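Local coordinates for cytochrome c' (PDB 5GYR), which is a high-spin c-type cytochrome that binds heme c covalently, whose heme iron has no sixth ligand and whose exact function is unknown, at residues 11-16 / 67-72. Sequence-based numbering, arbitrary orientation.
With HEC (heme c), chain P.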
loop_
_atom_site.group_PDB
_atom_site.type_symbol
_atom_site.label_atom_id
_atom_site.label_comp_id
_atom_site.label_asym_id
_atom_site.label_seq_id
_atom_site.Cartn_x
_atom_site.Cartn_y
_atom_site.Cartn_z
ATOM N N THR A 11 2.454 17.439 -1.500
ATOM C CA THR A 11 3.364 16.767 -2.418
ATOM C C THR A 11 2.623 15.875 -3.417
ATOM O O THR A 11 2.944 15.870 -4.595
ATOM C CB THR A 11 4.435 15.959 -1.663
ATOM O OG1 THR A 11 5.151 16.831 -0.768
ATOM C CG2 THR A 11 5.411 15.315 -2.616
ATOM N N ARG A 12 1.619 15.138 -2.961
ATOM C CA ARG A 12 0.873 14.328 -3.903
ATOM C C ARG A 12 0.117 15.219 -4.880
ATOM O O ARG A 12 0.102 14.958 -6.064
ATOM C CB ARG A 12 -0.018 13.302 -3.205
ATOM C CG ARG A 12 -1.254 13.848 -2.518
ATOM C CD ARG A 12 -1.695 12.886 -1.426
ATOM N NE ARG A 12 -2.983 13.244 -0.854
ATOM C CZ ARG A 12 -3.459 12.742 0.279
ATOM N NH1 ARG A 12 -4.637 13.133 0.728
ATOM N NH2 ARG A 12 -2.757 11.873 0.974
ATOM N N GLN A 13 -0.464 16.307 -4.382
ATOM C CA GLN A 13 -1.146 17.245 -5.267
ATOM C C GLN A 13 -0.190 17.844 -6.301
ATOM O O GLN A 13 -0.557 18.022 -7.453
ATOM C CB GLN A 13 -1.833 18.341 -4.467
ATOM C CG GLN A 13 -3.046 17.815 -3.711
ATOM C CD GLN A 13 -3.658 18.840 -2.782
ATOM O OE1 GLN A 13 -3.068 19.879 -2.499
ATOM N NE2 GLN A 13 -4.844 18.545 -2.289
ATOM N N ALA A 14 1.047 18.120 -5.889
ATOM C CA ALA A 14 2.049 18.635 -6.806
ATOM C C ALA A 14 2.340 17.639 -7.918
ATOM O O ALA A 14 2.399 18.014 -9.076
ATOM C CB ALA A 14 3.327 18.986 -6.072
ATOM N N GLY A 15 2.526 16.379 -7.567
ATOM C CA GLY A 15 2.776 15.361 -8.592
ATOM C C GLY A 15 1.641 15.272 -9.608
ATOM O O GLY A 15 1.865 15.196 -10.803
ATOM N N TYR A 16 0.409 15.264 -9.120
ATOM C CA TYR A 16 -0.743 15.197 -9.997
ATOM C C TYR A 16 -0.877 16.424 -10.894
ATOM O O TYR A 16 -1.117 16.313 -12.082
ATOM C CB TYR A 16 -2.040 15.026 -9.184
ATOM C CG TYR A 16 -2.168 13.714 -8.429
ATOM C CD1 TYR A 16 -2.009 12.499 -9.073
ATOM C CD2 TYR A 16 -2.484 13.698 -7.074
ATOM C CE1 TYR A 16 -2.131 11.317 -8.384
ATOM C CE2 TYR A 16 -2.617 12.522 -6.375
ATOM C CZ TYR A 16 -2.423 11.329 -7.037
ATOM O OH TYR A 16 -2.536 10.146 -6.337
ATOM N N GLY A 67 -4.532 21.919 8.493
ATOM C CA GLY A 67 -4.044 23.292 8.467
ATOM C C GLY A 67 -4.804 24.109 7.436
ATOM O O GLY A 67 -6.032 24.140 7.463
ATOM N N ASP A 68 -4.076 24.752 6.523
ATOM C CA ASP A 68 -4.698 25.512 5.430
ATOM C C ASP A 68 -4.846 24.653 4.157
ATOM O O ASP A 68 -5.365 25.111 3.136
ATOM C CB ASP A 68 -3.921 26.812 5.132
ATOM C CG ASP A 68 -3.885 27.784 6.327
ATOM O OD1 ASP A 68 -4.855 27.840 7.119
ATOM O OD2 ASP A 68 -2.866 28.502 6.477
ATOM N N VAL A 69 -4.453 23.385 4.247
ATOM C CA VAL A 69 -4.395 22.509 3.080
ATOM C C VAL A 69 -5.645 21.644 2.981
ATOM O O VAL A 69 -6.048 21.005 3.946
ATOM C CB VAL A 69 -3.169 21.598 3.157
ATOM C CG1 VAL A 69 -2.905 20.937 1.822
ATOM C CG2 VAL A 69 -1.970 22.428 3.573
ATOM N N LYS A 70 -6.264 21.650 1.811
ATOM C CA LYS A 70 -7.487 20.892 1.597
ATOM C C LYS A 70 -7.175 19.720 0.685
ATOM O O LYS A 70 -6.373 19.852 -0.231
ATOM C CB LYS A 70 -8.557 21.774 0.970
ATOM C CG LYS A 70 -8.763 23.082 1.715
ATOM C CD LYS A 70 -10.226 23.418 1.725
ATOM C CE LYS A 70 -10.542 24.825 2.218
ATOM N NZ LYS A 70 -11.728 24.890 3.128
ATOM N N THR A 71 -7.789 18.579 0.968
ATOM C CA THR A 71 -7.614 17.387 0.144
ATOM C C THR A 71 -8.956 16.980 -0.452
ATOM O O THR A 71 -10.019 17.252 0.116
ATOM C CB THR A 71 -7.026 16.198 0.940
ATOM O OG1 THR A 71 -6.825 15.090 0.058
ATOM C CG2 THR A 71 -7.942 15.755 2.066
ATOM N N ARG A 72 -8.887 16.353 -1.614
ATOM C CA ARG A 72 -10.070 15.856 -2.313
ATOM C C ARG A 72 -10.117 14.336 -2.328
ATOM O O ARG A 72 -10.938 13.758 -3.021
ATOM C CB ARG A 72 -10.091 16.383 -3.750
ATOM C CG ARG A 72 -10.200 17.898 -3.841
ATOM C CD ARG A 72 -10.053 18.393 -5.266
ATOM N NE ARG A 72 -11.064 17.834 -6.157
ATOM C CZ ARG A 72 -11.053 17.959 -7.481
ATOM N NH1 ARG A 72 -10.072 18.614 -8.102
ATOM N NH2 ARG A 72 -12.022 17.411 -8.198
HETATM FE FE HEC P . -5.171 12.395 -10.064
HETATM C CHA HEC P . -5.875 14.835 -7.771
HETATM C CHB HEC P . -4.461 14.812 -12.396
HETATM C CHC HEC P . -4.006 9.977 -12.213
HETATM C CHD HEC P . -5.948 9.970 -7.792
HETATM N NA HEC P . -5.235 14.397 -10.107
HETATM C C1A HEC P . -5.499 15.233 -9.031
HETATM C C2A HEC P . -5.383 16.592 -9.452
HETATM C C3A HEC P . -5.008 16.581 -10.757
HETATM C C4A HEC P . -4.871 15.215 -11.146
HETATM C CMA HEC P . -4.731 17.768 -11.644
HETATM C CAA HEC P . -5.634 17.821 -8.590
HETATM C CBA HEC P . -4.325 18.113 -7.847
HETATM C CGA HEC P . -4.397 19.410 -7.090
HETATM O O1A HEC P . -3.934 20.466 -7.577
HETATM O O2A HEC P . -4.924 19.411 -5.972
HETATM N NB HEC P . -4.389 12.397 -11.994
HETATM C C1B HEC P . -4.139 13.486 -12.739
HETATM C C2B HEC P . -3.631 13.085 -14.019
HETATM C C3B HEC P . -3.488 11.724 -13.978
HETATM C C4B HEC P . -3.964 11.315 -12.637
HETATM C CMB HEC P . -3.266 13.998 -15.167
HETATM C CAB HEC P . -2.883 10.786 -14.961
HETATM C CBB HEC P . -1.966 11.153 -15.885
HETATM N NC HEC P . -5.038 10.314 -10.022
HETATM C C1C HEC P . -4.484 9.539 -10.990
HETATM C C2C HEC P . -4.620 8.190 -10.623
HETATM C C3C HEC P . -5.165 8.160 -9.344
HETATM C C4C HEC P . -5.401 9.534 -8.968
HETATM C CMC HEC P . -4.177 7.039 -11.489
HETATM C CAC HEC P . -5.467 6.983 -8.483
HETATM C CBC HEC P . -5.058 5.712 -8.772
HETATM N ND HEC P . -5.837 12.397 -8.254
HETATM C C1D HEC P . -6.052 11.331 -7.452
HETATM C C2D HEC P . -6.474 11.734 -6.090
HETATM C C3D HEC P . -6.454 13.092 -6.085
HETATM C C4D HEC P . -5.999 13.479 -7.433
HETATM C CMD HEC P . -6.855 10.863 -4.910
HETATM C CAD HEC P . -6.788 13.974 -4.909
HETATM C CBD HEC P . -5.471 14.318 -4.175
HETATM C CGD HEC P . -5.637 15.136 -2.909
HETATM O O1D HEC P . -6.368 16.138 -2.932
HETATM O O2D HEC P . -5.015 14.873 -1.845
HETATM O O HOH W 1 -4.113 21.654 -0.986
#
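Gln-13 and Lys-70 are joined by a direct hydrogen bond between helix 5-31 and residues 67-72: NE2 of Gln-13 donates to the backbone O of Lys-70 at 2.9 Å, close to straight (161°), with the acceptor nearly in the plane of the amide. A water donates to both OE1 of Gln-13 and the same Lys-70 O, so one peptide oxygen takes two bonds.

Most of the remaining contact runs through one heme propionate, which both segments grip. Its O2D accepts from NE of Arg-12 at 2.8 Å, from NH1 of the same guanidinium, and from OG1 of Thr-71 at 2.6 Å. The oxygen and the hydroxyl both lie at the guanidinium edge, near its plane; with CG between the backbone N and the carbonyl carbon (chi1 73°), the chain runs extended to the propionate. Bonds to Leu-57 O and Thr-62 O further fix the guanidinium. O1D takes almost linear bonds from Gln-13 NE2 (172°) and the backbone N of Arg-72. With five donor bonds, the propionate is probably stabilised as the anion.

Tyr-16 packs its ring face over the porphyrin, CD1 lying 3.3 Å from the iron, and its OH is hydrogen-bonded to OH of Tyr-58. Replacing the ring by an alanine is likely to uncover this side of the iron and leave Tyr-58 OH without this partner. Such an aromatic cover over five-coordinate heme, whose axial His-125 probably comes from another subunit, marks the domain-swapped heme site of the cytochrome c' four-helix fold.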